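Local coordinates for putative uncharacterized protein (Chaetomium thermophilum, PDB 4XRI) that probably binds a small GTPase and works as a HEAT-repeat transport receptor of the importin-beta family, carrying protein cargo into the nucleus, at residues D212-E215 with N220-H223; Q232-A237 with G251-I256; I256-Y261 with W295-E300; L290-W295 with S355-Q360. The protein carries 2 engineered substitutions. All blocks are in the same frame, centred on the assembly; numbering follows the deposited sequence.

Contact 1 of 4, residues D212-E215 with N220-H223; sequences DSLE and NFKH
The Phe221 ring is met obliquely by a methyl of Leu214. CD2 of Leu214 stands 4.4 Å from CE1 of Phe221, so the touch is loose and purely apolar. The same ring stacks with that of Tyr260, and Ile230 and Met231 of helix 224-238 also lie against it. The second flat group is the Asn220 amide. Its CG sits beside the backbone N and anti to the carbonyl carbon (chi1 -53°). That torsion swings the amide back toward Glu215, although the CB of Asn220 points away from the helix. ND2 of Asn220 stops 3.7 Å from the backbone O of Glu215, and no hydrogen bond forms. At the other end of the amide, NZ of Lys222 makes a weak hydrogen bond of 3.3 Å to OD1 of Asn220. Glu215 sends its carboxylate elsewhere, to a salt bridge with Arg175. Asn220 and Phe221 both have left-handed backbone angles, which probably help turn the chain so that Phe221 reaches Leu214. This is a tight inter-helix turn in an all-helical HEAT-repeat solenoid, linking the short helix 214-217 to helix 224-238.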
loop_
_atom_site.group_PDB
_atom_site.type_symbol
_atom_site.label_atom_id
_atom_site.label_comp_id
_atom_site.label_asym_id
_atom_site.label_seq_id
_atom_site.Cartn_x
_atom_site.Cartn_y
_atom_site.Cartn_z
ATOM N N ASP A 212 18.969 -16.946 3.979
ATOM C CA ASP A 212 18.853 -15.925 5.015
ATOM C C ASP A 212 20.102 -15.049 5.099
ATOM O O ASP A 212 20.040 -13.913 5.560
ATOM C CB ASP A 212 18.586 -16.574 6.379
ATOM C CG ASP A 212 17.198 -17.184 6.477
ATOM O OD1 ASP A 212 16.311 -16.778 5.696
ATOM O OD2 ASP A 212 16.993 -18.060 7.342
ATOM N N SER A 213 21.233 -15.577 4.647
ATOM C CA SER A 213 22.509 -14.891 4.826
ATOM C C SER A 213 22.982 -14.177 3.564
ATOM O O SER A 213 24.108 -13.682 3.517
ATOM C CB SER A 213 23.581 -15.885 5.281
ATOM O OG SER A 213 23.157 -16.609 6.422
ATOM N N LEU A 214 22.118 -14.114 2.557
ATOM C CA LEU A 214 22.498 -13.622 1.233
ATOM C C LEU A 214 23.087 -12.217 1.238
ATOM O O LEU A 214 24.143 -11.983 0.651
ATOM C CB LEU A 214 21.292 -13.664 0.297
ATOM C CG LEU A 214 21.077 -15.017 -0.377
ATOM C CD1 LEU A 214 19.843 -14.994 -1.259
ATOM C CD2 LEU A 214 22.310 -15.395 -1.185
ATOM N N GLU A 215 22.400 -11.289 1.898
ATOM C CA GLU A 215 22.870 -9.912 1.983
ATOM C C GLU A 215 24.264 -9.843 2.603
ATOM O O GLU A 215 25.104 -9.056 2.169
ATOM C CB GLU A 215 21.890 -9.055 2.788
ATOM C CG GLU A 215 20.514 -8.928 2.155
ATOM C CD GLU A 215 19.684 -7.816 2.768
ATOM O OE1 GLU A 215 20.094 -7.269 3.814
ATOM O OE2 GLU A 215 18.623 -7.484 2.197
ATOM N N ASN A 220 27.523 -8.784 -1.127
ATOM C CA ASN A 220 26.782 -8.111 -2.184
ATOM C C ASN A 220 27.146 -8.608 -3.584
ATOM O O ASN A 220 27.015 -7.872 -4.564
ATOM C CB ASN A 220 26.995 -6.601 -2.084
ATOM C CG ASN A 220 26.686 -6.063 -0.699
ATOM O OD1 ASN A 220 27.547 -5.484 -0.037
ATOM N ND2 ASN A 220 25.451 -6.262 -0.250
ATOM N N PHE A 221 27.609 -9.855 -3.663
ATOM C CA PHE A 221 27.826 -10.545 -4.937
ATOM C C PHE A 221 28.791 -9.840 -5.890
ATOM O O PHE A 221 28.735 -10.055 -7.099
ATOM C CB PHE A 221 26.483 -10.743 -5.645
ATOM C CG PHE A 221 25.924 -12.127 -5.513
ATOM C CD1 PHE A 221 25.813 -12.734 -4.274
ATOM C CD2 PHE A 221 25.495 -12.818 -6.632
ATOM C CE1 PHE A 221 25.295 -14.011 -4.157
ATOM C CE2 PHE A 221 24.975 -14.092 -6.523
ATOM C CZ PHE A 221 24.874 -14.691 -5.284
ATOM N N LYS A 222 29.679 -9.013 -5.351
ATOM C CA LYS A 222 30.550 -8.196 -6.191
ATOM C C LYS A 222 31.660 -8.998 -6.863
ATOM O O LYS A 222 32.104 -8.654 -7.958
ATOM C CB LYS A 222 31.170 -7.063 -5.371
ATOM C CG LYS A 222 30.184 -6.320 -4.490
ATOM C CD LYS A 222 30.737 -4.967 -4.078
ATOM C CE LYS A 222 30.060 -4.456 -2.822
ATOM N NZ LYS A 222 30.423 -5.286 -1.639
ATOM N N HIS A 223 32.106 -10.066 -6.210
ATOM C CA HIS A 223 33.264 -10.813 -6.685
ATOM C C HIS A 223 32.868 -12.149 -7.308
ATOM O O HIS A 223 32.024 -12.870 -6.777
ATOM C CB HIS A 223 34.251 -11.021 -5.537
ATOM C CG HIS A 223 34.523 -9.778 -4.750
ATOM N ND1 HIS A 223 34.126 -9.620 -3.440
ATOM C CD2 HIS A 223 35.133 -8.616 -5.096
ATOM C CE1 HIS A 223 34.489 -8.427 -3.008
ATOM N NE2 HIS A 223 35.102 -7.798 -3.996
#

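Contact 2 of 4, residues Q232-A237 with G251-I256; sequences QVVCEA and GCLNRI
Val234 pushes both of its methyls toward segment 251-256 of helix 243-260, and each finds a different partner. CG1 lies anti to the backbone N (chi1 170°) and meets CD1 of Leu253 at 3.9 Å. CG2, anti to the carbonyl carbon, is shared by two residues. It stands 3.9 Å from SG of Cys252 and 4.1 Å from CD1 of Ile256. CG2 alone thus bridges two residues a helical turn apart. Cys252 has its sulfur anti to the backbone N, which puts SG beside the valine methyl. Leu253 starts the same way (chi1 -161°), then bends at chi2, and its side chain lies aslant that of Val234. Ile256 differs. Its CG1 branch is beside the backbone N and runs on extended to CD1, so it and Val234 approach tip to tip. All four residues are buried, and no hydrogen bond spans the segments. The axes of the two short segments come within 10.1 Å and run roughly antiparallel, at 136°, as in a helical hairpin of a HEAT-type solenoid. Leu210 of helix 200-212 packs on both Val234 and Cys252, while Leu253 also touches Leu272 of helix 265-280 and Phe294 of helix 285-310.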
loop_
_atom_site.group_PDB
_atom_site.type_symbol
_atom_site.label_atom_id
_atom_site.label_comp_id
_atom_site.label_asym_id
_atom_site.label_seq_id
_atom_site.Cartn_x
_atom_site.Cartn_y
_atom_site.Cartn_z
ATOM N N GLN A 232 26.746 -22.151 -7.750
ATOM C CA GLN A 232 26.943 -23.564 -8.053
ATOM C C GLN A 232 26.154 -24.452 -7.097
ATOM O O GLN A 232 25.463 -25.372 -7.529
ATOM C CB GLN A 232 28.429 -23.928 -8.005
ATOM C CG GLN A 232 28.749 -25.336 -8.505
ATOM C CD GLN A 232 28.565 -26.402 -7.439
ATOM O OE1 GLN A 232 28.770 -26.151 -6.251
ATOM N NE2 GLN A 232 28.165 -27.596 -7.860
ATOM N N VAL A 233 26.253 -24.171 -5.802
ATOM C CA VAL A 233 25.596 -24.995 -4.797
ATOM C C VAL A 233 24.080 -24.803 -4.833
ATOM O O VAL A 233 23.326 -25.736 -4.564
ATOM C CB VAL A 233 26.137 -24.701 -3.368
ATOM C CG1 VAL A 233 25.642 -23.371 -2.839
ATOM C CG2 VAL A 233 25.747 -25.821 -2.421
ATOM N N VAL A 234 23.632 -23.601 -5.187
ATOM C CA VAL A 234 22.201 -23.325 -5.245
ATOM C C VAL A 234 21.573 -24.063 -6.424
ATOM O O VAL A 234 20.526 -24.696 -6.288
ATOM C CB VAL A 234 21.906 -21.816 -5.371
ATOM C CG1 VAL A 234 20.435 -21.585 -5.671
ATOM C CG2 VAL A 234 22.302 -21.085 -4.097
ATOM N N CYS A 235 22.225 -23.976 -7.579
ATOM C CA CYS A 235 21.752 -24.643 -8.786
ATOM C C CYS A 235 21.717 -26.155 -8.591
ATOM O O CYS A 235 20.786 -26.834 -9.029
ATOM C CB CYS A 235 22.639 -24.282 -9.981
ATOM S SG CYS A 235 22.442 -22.578 -10.567
ATOM N N GLU A 236 22.745 -26.666 -7.921
ATOM C CA GLU A 236 22.850 -28.082 -7.592
ATOM C C GLU A 236 21.687 -28.532 -6.715
ATOM O O GLU A 236 21.108 -29.601 -6.919
ATOM C CB GLU A 236 24.183 -28.355 -6.887
ATOM C CG GLU A 236 24.357 -29.769 -6.360
ATOM C CD GLU A 236 25.713 -29.980 -5.700
ATOM O OE1 GLU A 236 26.680 -30.313 -6.418
ATOM O OE2 GLU A 236 25.812 -29.810 -4.464
ATOM N N ALA A 237 21.345 -27.690 -5.746
ATOM C CA ALA A 237 20.322 -28.009 -4.759
ATOM C C ALA A 237 18.913 -27.978 -5.351
ATOM O O ALA A 237 18.004 -28.624 -4.829
ATOM C CB ALA A 237 20.421 -27.052 -3.582
ATOM N N GLY A 251 13.799 -20.899 -3.149
ATOM C CA GLY A 251 13.569 -19.730 -2.325
ATOM C C GLY A 251 14.827 -18.889 -2.267
ATOM O O GLY A 251 14.776 -17.662 -2.332
ATOM N N CYS A 252 15.965 -19.565 -2.142
ATOM C CA CYS A 252 17.269 -18.914 -2.161
ATOM C C CYS A 252 17.494 -18.218 -3.500
ATOM O O CYS A 252 17.970 -17.084 -3.558
ATOM C CB CYS A 252 18.375 -19.943 -1.903
ATOM S SG CYS A 252 19.989 -19.266 -1.501
ATOM N N LEU A 253 17.137 -18.914 -4.574
ATOM C CA LEU A 253 17.329 -18.415 -5.927
ATOM C C LEU A 253 16.478 -17.171 -6.185
ATOM O O LEU A 253 16.925 -16.224 -6.835
ATOM C CB LEU A 253 16.997 -19.515 -6.938
ATOM C CG LEU A 253 17.537 -19.370 -8.358
ATOM C CD1 LEU A 253 19.021 -19.036 -8.323
ATOM C CD2 LEU A 253 17.294 -20.658 -9.140
ATOM N N ASN A 254 15.253 -17.180 -5.666
ATOM C CA ASN A 254 14.338 -16.053 -5.814
ATOM C C ASN A 254 14.859 -14.799 -5.132
ATOM O O ASN A 254 14.703 -13.691 -5.645
ATOM C CB ASN A 254 12.959 -16.405 -5.254
ATOM C CG ASN A 254 12.267 -17.493 -6.054
ATOM O OD1 ASN A 254 12.697 -17.836 -7.153
ATOM N ND2 ASN A 254 11.191 -18.042 -5.503
ATOM N N ARG A 255 15.481 -14.982 -3.973
ATOM C CA ARG A 255 16.063 -13.867 -3.239
ATOM C C ARG A 255 17.307 -13.348 -3.952
ATOM O O ARG A 255 17.566 -12.143 -3.969
ATOM C CB ARG A 255 16.395 -14.279 -1.803
ATOM C CG ARG A 255 15.171 -14.349 -0.913
ATOM C CD ARG A 255 15.471 -14.912 0.465
ATOM N NE ARG A 255 14.227 -15.157 1.190
ATOM C CZ ARG A 255 14.149 -15.502 2.470
ATOM N NH1 ARG A 255 15.252 -15.647 3.191
ATOM N NH2 ARG A 255 12.962 -15.700 3.029
ATOM N N ILE A 256 18.067 -14.263 -4.544
ATOM C CA ILE A 256 19.247 -13.894 -5.317
ATOM C C ILE A 256 18.860 -13.019 -6.507
ATOM O O ILE A 256 19.472 -11.975 -6.751
ATOM C CB ILE A 256 20.007 -15.140 -5.817
ATOM C CG1 ILE A 256 20.756 -15.804 -4.658
ATOM C CG2 ILE A 256 20.977 -14.769 -6.931
ATOM C CD1 ILE A 256 21.332 -17.157 -4.997
#

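Contact 3 of 4, residues I256-Y261 with W295-E300; sequences IMALYY and WSTVCE
Met257 curls round one methyl of Val298. The methionine leaves its helix with CG anti to the backbone N (chi1 179°), then bends at both chi2 and chi3. The bends keep three atoms of Met257 close to CG2 of Val298: CG at 3.8 Å, SD at 3.9 Å and CE at 4.0 Å. The two side chains meet at a slant, with the valine methyl in the crook of the methionine. Thr297 lies differently. It and Met257 run alongside each other, pointing opposite ways, with CG of Met257 4.1 Å from CG2 of Thr297. That same threonine methyl rests 3.9 Å from CB of Ala258. The two short helical segments run nearly parallel, at 15°, with axes 9.3 Å apart. Helix 265-280 comes between them in the chain, so the pair fits the repeating layout of a HEAT solenoid, where alternate helices share a direction. With an alanine at Met257, CG2 of Val298 would probably lose its CG, SD and CE neighbours, leaving a gap between the helices. Thr297 presents its methyl because its hydroxyl is turned back along its own helix, where OG1 is hydrogen-bonded to the backbone O of Glu293. Val298 touches Phe324 of helix 324-340 as well. Met264 and Met268 also pack against Met257.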
loop_
_atom_site.group_PDB
_atom_site.type_symbol
_atom_site.label_atom_id
_atom_site.label_comp_id
_atom_site.label_asym_id
_atom_site.label_seq_id
_atom_site.Cartn_x
_atom_site.Cartn_y
_atom_site.Cartn_z
ATOM N N ILE A 256 18.067 -14.263 -4.544
ATOM C CA ILE A 256 19.247 -13.894 -5.317
ATOM C C ILE A 256 18.860 -13.019 -6.507
ATOM O O ILE A 256 19.472 -11.975 -6.751
ATOM C CB ILE A 256 20.007 -15.140 -5.817
ATOM C CG1 ILE A 256 20.756 -15.804 -4.658
ATOM C CG2 ILE A 256 20.977 -14.769 -6.931
ATOM C CD1 ILE A 256 21.332 -17.157 -4.997
ATOM N N MET A 257 17.835 -13.447 -7.238
ATOM C CA MET A 257 17.339 -12.690 -8.382
ATOM C C MET A 257 16.838 -11.309 -7.965
ATOM O O MET A 257 17.100 -10.316 -8.641
ATOM C CB MET A 257 16.220 -13.460 -9.084
ATOM C CG MET A 257 15.613 -12.726 -10.284
ATOM S SD MET A 257 16.814 -12.397 -11.593
ATOM C CE MET A 257 17.320 -14.062 -12.009
ATOM N N ALA A 258 16.126 -11.257 -6.842
ATOM C CA ALA A 258 15.552 -10.008 -6.345
ATOM C C ALA A 258 16.640 -9.019 -5.942
ATOM O O ALA A 258 16.492 -7.808 -6.116
ATOM C CB ALA A 258 14.629 -10.282 -5.167
ATOM N N LEU A 259 17.738 -9.544 -5.415
ATOM C CA LEU A 259 18.828 -8.709 -4.927
ATOM C C LEU A 259 19.896 -8.441 -5.980
ATOM O O LEU A 259 20.481 -7.360 -6.013
ATOM C CB LEU A 259 19.482 -9.358 -3.705
ATOM C CG LEU A 259 18.721 -9.358 -2.381
ATOM C CD1 LEU A 259 19.283 -10.430 -1.463
ATOM C CD2 LEU A 259 18.814 -7.992 -1.719
ATOM N N TYR A 260 20.158 -9.424 -6.837
ATOM C CA TYR A 260 21.329 -9.350 -7.700
ATOM C C TYR A 260 21.032 -9.600 -9.170
ATOM O O TYR A 260 21.818 -10.244 -9.863
ATOM C CB TYR A 260 22.385 -10.342 -7.213
ATOM C CG TYR A 260 22.690 -10.191 -5.745
ATOM C CD1 TYR A 260 23.226 -9.012 -5.252
ATOM C CD2 TYR A 260 22.434 -11.222 -4.850
ATOM C CE1 TYR A 260 23.500 -8.859 -3.910
ATOM C CE2 TYR A 260 22.709 -11.080 -3.502
ATOM C CZ TYR A 260 23.241 -9.895 -3.039
ATOM O OH TYR A 260 23.515 -9.743 -1.702
ATOM N N TYR A 261 19.905 -9.075 -9.638
ATOM C CA TYR A 261 19.497 -9.191 -11.037
ATOM C C TYR A 261 20.640 -8.868 -11.994
ATOM O O TYR A 261 20.863 -9.579 -12.976
ATOM C CB TYR A 261 18.310 -8.264 -11.318
ATOM C CG TYR A 261 17.974 -8.120 -12.787
ATOM C CD1 TYR A 261 17.029 -8.940 -13.385
ATOM C CD2 TYR A 261 18.592 -7.151 -13.574
ATOM C CE1 TYR A 261 16.715 -8.809 -14.721
ATOM C CE2 TYR A 261 18.290 -7.017 -14.911
ATOM C CZ TYR A 261 17.348 -7.846 -15.480
ATOM O OH TYR A 261 17.040 -7.717 -16.813
ATOM N N TRP A 295 9.950 -16.362 -11.810
ATOM C CA TRP A 295 9.693 -15.607 -13.027
ATOM C C TRP A 295 8.813 -14.395 -12.771
ATOM O O TRP A 295 8.872 -13.414 -13.506
ATOM C CB TRP A 295 9.078 -16.519 -14.082
ATOM C CG TRP A 295 10.128 -17.348 -14.721
ATOM C CD1 TRP A 295 10.339 -18.688 -14.565
ATOM C CD2 TRP A 295 11.166 -16.873 -15.584
ATOM N NE1 TRP A 295 11.432 -19.079 -15.302
ATOM C CE2 TRP A 295 11.956 -17.986 -15.933
ATOM C CE3 TRP A 295 11.494 -15.617 -16.101
ATOM C CZ2 TRP A 295 13.055 -17.876 -16.786
ATOM C CZ3 TRP A 295 12.583 -15.511 -16.945
ATOM C CH2 TRP A 295 13.353 -16.632 -17.276
ATOM N N SER A 296 8.026 -14.455 -11.703
ATOM C CA SER A 296 7.300 -13.284 -11.238
ATOM C C SER A 296 8.292 -12.237 -10.741
ATOM O O SER A 296 8.128 -11.041 -10.989
ATOM C CB SER A 296 6.308 -13.661 -10.134
ATOM O OG SER A 296 5.220 -14.402 -10.661
ATOM N N THR A 297 9.334 -12.701 -10.057
ATOM C CA THR A 297 10.373 -11.815 -9.546
ATOM C C THR A 297 11.164 -11.183 -10.688
ATOM O O THR A 297 11.458 -9.987 -10.659
ATOM C CB THR A 297 11.346 -12.557 -8.606
ATOM O OG1 THR A 297 10.618 -13.131 -7.515
ATOM C CG2 THR A 297 12.390 -11.596 -8.056
ATOM N N VAL A 298 11.508 -11.994 -11.684
ATOM C CA VAL A 298 12.201 -11.510 -12.873
ATOM C C VAL A 298 11.373 -10.439 -13.575
ATOM O O VAL A 298 11.882 -9.380 -13.939
ATOM C CB VAL A 298 12.496 -12.656 -13.864
ATOM C CG1 VAL A 298 12.984 -12.098 -15.192
ATOM C CG2 VAL A 298 13.508 -13.617 -13.277
ATOM N N CYS A 299 10.086 -10.723 -13.749
ATOM C CA CYS A 299 9.179 -9.811 -14.430
ATOM C C CYS A 299 9.022 -8.499 -13.671
ATOM O O CYS A 299 9.054 -7.426 -14.271
ATOM C CB CYS A 299 7.814 -10.473 -14.635
ATOM S SG CYS A 299 7.804 -11.721 -15.948
ATOM N N GLU A 300 8.862 -8.590 -12.354
ATOM C CA GLU A 300 8.742 -7.402 -11.516
ATOM C C GLU A 300 9.974 -6.510 -11.636
ATOM O O GLU A 300 9.856 -5.296 -11.807
ATOM C CB GLU A 300 8.518 -7.796 -10.056
ATOM C CG GLU A 300 7.105 -8.272 -9.761
ATOM C CD GLU A 300 6.953 -8.839 -8.363
ATOM O OE1 GLU A 300 7.985 -9.067 -7.696
ATOM O OE2 GLU A 300 5.801 -9.058 -7.930
#

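Contact 4 of 4, residues L290-W295 with S355-Q360; sequences LAVEFW and SRAAYQ
Val292 meets Ala357 through a single methyl. The apolar part of the contact is small: CG1 of Val292 comes 4.1 Å from CB of Ala357. CB of Val292 points toward the facing helix, and CG1, anti to the backbone N (chi1 165°), is the methyl that touches it. The rest of the touch is methyl against backbone. CG1 of Val292 lies 3.6 Å from the carbonyl O of Ala357 and 4.0 Å from N of Ala358. The small side chains of Ala357 and Ala358 probably help the valine methyl reach the peptide between them. Here the backbones come near, with the CA atoms of Val292 and Ala358 6.5 Å apart. The contact joins helices 285-310 and 354-369 of the HEAT-repeat solenoid, and helix 324-340 also takes part, since its Leu339 touches both Val292 and Ala358. No hydrogen bond joins the two segments; the backbone bonds run within each helix. The N of Phe294 binds the O of Leu290 at 2.9 Å, and N of Tyr359 binds O of Ser355 at 3.0 Å. Within segment 290-295, Phe294 and Trp295 pack on each other. CD2 of Phe294 sits 3.6 Å above the Trp295 ring plane, offset toward its rim, while CD1 of Trp295 lies in the Phe294 ring plane, at its edge. Trp295 NE1 makes a weak hydrogen bond to Thr276.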
loop_
_atom_site.group_PDB
_atom_site.type_symbol
_atom_site.label_atom_id
_atom_site.label_comp_id
_atom_site.label_asym_id
_atom_site.label_seq_id
_atom_site.Cartn_x
_atom_site.Cartn_y
_atom_site.Cartn_z
ATOM N N LEU A 290 7.323 -21.870 -6.167
ATOM C CA LEU A 290 8.554 -21.107 -6.001
ATOM C C LEU A 290 9.216 -20.791 -7.338
ATOM O O LEU A 290 9.805 -19.721 -7.520
ATOM C CB LEU A 290 9.524 -21.871 -5.106
ATOM C CG LEU A 290 9.138 -21.887 -3.628
ATOM C CD1 LEU A 290 9.958 -22.906 -2.857
ATOM C CD2 LEU A 290 9.322 -20.503 -3.037
ATOM N N ALA A 291 9.107 -21.730 -8.273
ATOM C CA ALA A 291 9.685 -21.556 -9.595
ATOM C C ALA A 291 8.876 -20.546 -10.406
ATOM O O ALA A 291 9.438 -19.775 -11.177
ATOM C CB ALA A 291 9.765 -22.892 -10.321
ATOM N N VAL A 292 7.559 -20.555 -10.229
ATOM C CA VAL A 292 6.702 -19.553 -10.857
ATOM C C VAL A 292 7.012 -18.185 -10.266
ATOM O O VAL A 292 7.084 -17.181 -10.980
ATOM C CB VAL A 292 5.203 -19.880 -10.672
ATOM C CG1 VAL A 292 4.342 -18.668 -11.004
ATOM C CG2 VAL A 292 4.815 -21.063 -11.536
ATOM N N GLU A 293 7.205 -18.161 -8.950
ATOM C CA GLU A 293 7.574 -16.944 -8.240
ATOM C C GLU A 293 8.904 -16.389 -8.742
ATOM O O GLU A 293 9.114 -15.174 -8.757
ATOM C CB GLU A 293 7.642 -17.216 -6.735
ATOM C CG GLU A 293 8.269 -16.104 -5.904
ATOM C CD GLU A 293 7.433 -14.838 -5.880
ATOM O OE1 GLU A 293 6.223 -14.910 -6.185
ATOM O OE2 GLU A 293 7.987 -13.767 -5.556
ATOM N N PHE A 294 9.798 -17.285 -9.155
ATOM C CA PHE A 294 11.073 -16.878 -9.739
ATOM C C PHE A 294 10.855 -15.958 -10.926
ATOM O O PHE A 294 11.494 -14.908 -11.041
ATOM C CB PHE A 294 11.891 -18.097 -10.178
ATOM C CG PHE A 294 13.159 -17.745 -10.912
ATOM C CD1 PHE A 294 14.334 -17.515 -10.217
ATOM C CD2 PHE A 294 13.176 -17.648 -12.297
ATOM C CE1 PHE A 294 15.498 -17.193 -10.884
ATOM C CE2 PHE A 294 14.338 -17.322 -12.967
ATOM C CZ PHE A 294 15.499 -17.098 -12.260
ATOM N N TRP A 295 9.950 -16.362 -11.810
ATOM C CA TRP A 295 9.693 -15.607 -13.027
ATOM C C TRP A 295 8.813 -14.395 -12.771
ATOM O O TRP A 295 8.872 -13.414 -13.506
ATOM C CB TRP A 295 9.078 -16.519 -14.082
ATOM C CG TRP A 295 10.128 -17.348 -14.721
ATOM C CD1 TRP A 295 10.339 -18.688 -14.565
ATOM C CD2 TRP A 295 11.166 -16.873 -15.584
ATOM N NE1 TRP A 295 11.432 -19.079 -15.302
ATOM C CE2 TRP A 295 11.956 -17.986 -15.933
ATOM C CE3 TRP A 295 11.494 -15.617 -16.101
ATOM C CZ2 TRP A 295 13.055 -17.876 -16.786
ATOM C CZ3 TRP A 295 12.583 -15.511 -16.945
ATOM C CH2 TRP A 295 13.353 -16.632 -17.276
ATOM N N SER A 355 -2.364 -22.160 -9.626
ATOM C CA SER A 355 -3.095 -21.561 -10.738
ATOM C C SER A 355 -3.186 -20.043 -10.613
ATOM O O SER A 355 -3.081 -19.322 -11.605
ATOM C CB SER A 355 -4.499 -22.163 -10.839
ATOM O OG SER A 355 -5.233 -21.953 -9.645
ATOM N N ARG A 356 -3.378 -19.557 -9.392
ATOM C CA ARG A 356 -3.450 -18.120 -9.166
ATOM C C ARG A 356 -2.055 -17.518 -9.234
ATOM O O ARG A 356 -1.881 -16.379 -9.661
ATOM C CB ARG A 356 -4.115 -17.812 -7.825
ATOM C CG ARG A 356 -5.441 -18.524 -7.651
ATOM C CD ARG A 356 -6.304 -17.892 -6.580
ATOM N NE ARG A 356 -7.408 -18.775 -6.215
ATOM C CZ ARG A 356 -8.520 -18.382 -5.604
ATOM N NH1 ARG A 356 -8.691 -17.105 -5.289
ATOM N NH2 ARG A 356 -9.465 -19.265 -5.313
ATOM N N ALA A 357 -1.063 -18.297 -8.816
ATOM C CA ALA A 357 0.330 -17.893 -8.942
ATOM C C ALA A 357 0.689 -17.701 -10.413
ATOM O O ALA A 357 1.285 -16.693 -10.792
ATOM C CB ALA A 357 1.245 -18.923 -8.299
ATOM N N ALA A 358 0.312 -18.678 -11.233
ATOM C CA ALA A 358 0.557 -18.634 -12.672
ATOM C C ALA A 358 -0.160 -17.456 -13.322
ATOM O O ALA A 358 0.376 -16.823 -14.233
ATOM C CB ALA A 358 0.124 -19.941 -13.323
ATOM N N TYR A 359 -1.369 -17.165 -12.850
ATOM C CA TYR A 359 -2.136 -16.049 -13.393
ATOM C C TYR A 359 -1.455 -14.721 -13.091
ATOM O O TYR A 359 -1.329 -13.873 -13.974
ATOM C CB TYR A 359 -3.562 -16.031 -12.841
ATOM C CG TYR A 359 -4.398 -14.913 -13.428
ATOM C CD1 TYR A 359 -5.087 -15.090 -14.622
ATOM C CD2 TYR A 359 -4.481 -13.674 -12.801
ATOM C CE1 TYR A 359 -5.843 -14.070 -15.168
ATOM C CE2 TYR A 359 -5.232 -12.648 -13.342
ATOM C CZ TYR A 359 -5.912 -12.851 -14.524
ATOM O OH TYR A 359 -6.664 -11.833 -15.067
ATOM N N GLN A 360 -1.030 -14.546 -11.843
ATOM C CA GLN A 360 -0.306 -13.344 -11.437
ATOM C C GLN A 360 0.926 -13.163 -12.312
ATOM O O GLN A 360 1.173 -12.079 -12.840
ATOM C CB GLN A 360 0.109 -13.408 -9.960
ATOM C CG GLN A 360 -1.039 -13.522 -8.971
ATOM C CD GLN A 360 -2.104 -12.463 -9.168
ATOM O OE1 GLN A 360 -1.800 -11.295 -9.412
ATOM N NE2 GLN A 360 -3.365 -12.870 -9.066
#

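In the fold
Contacts 2, 3 and 4 are buried helix-to-helix packing, while contact 1 is a partly buried turn with Asn220 exposed. Contacts 2 and 3 share helix 243-260 and Ile256. Contacts 3 and 4 share helix 285-310 and Trp295. Contact 1 meets its neighbours through polar and apolar links: Asp212 OD1 forms a 2.9 Å salt bridge with Arg255 NH1 of contact 2, and Leu214 packs on Ile256. Contacts 2 and 4 probably share a hydrogen bond, from Asn254 to the backbone O of Leu290. Met257 of contact 3 touches Phe294 of contact 4. Contact 2 is led by branched side chains and a cysteine sulfur, contact 3 by a bent methionine against valine and threonine methyls, whereas contact 4 sets a methyl on backbone.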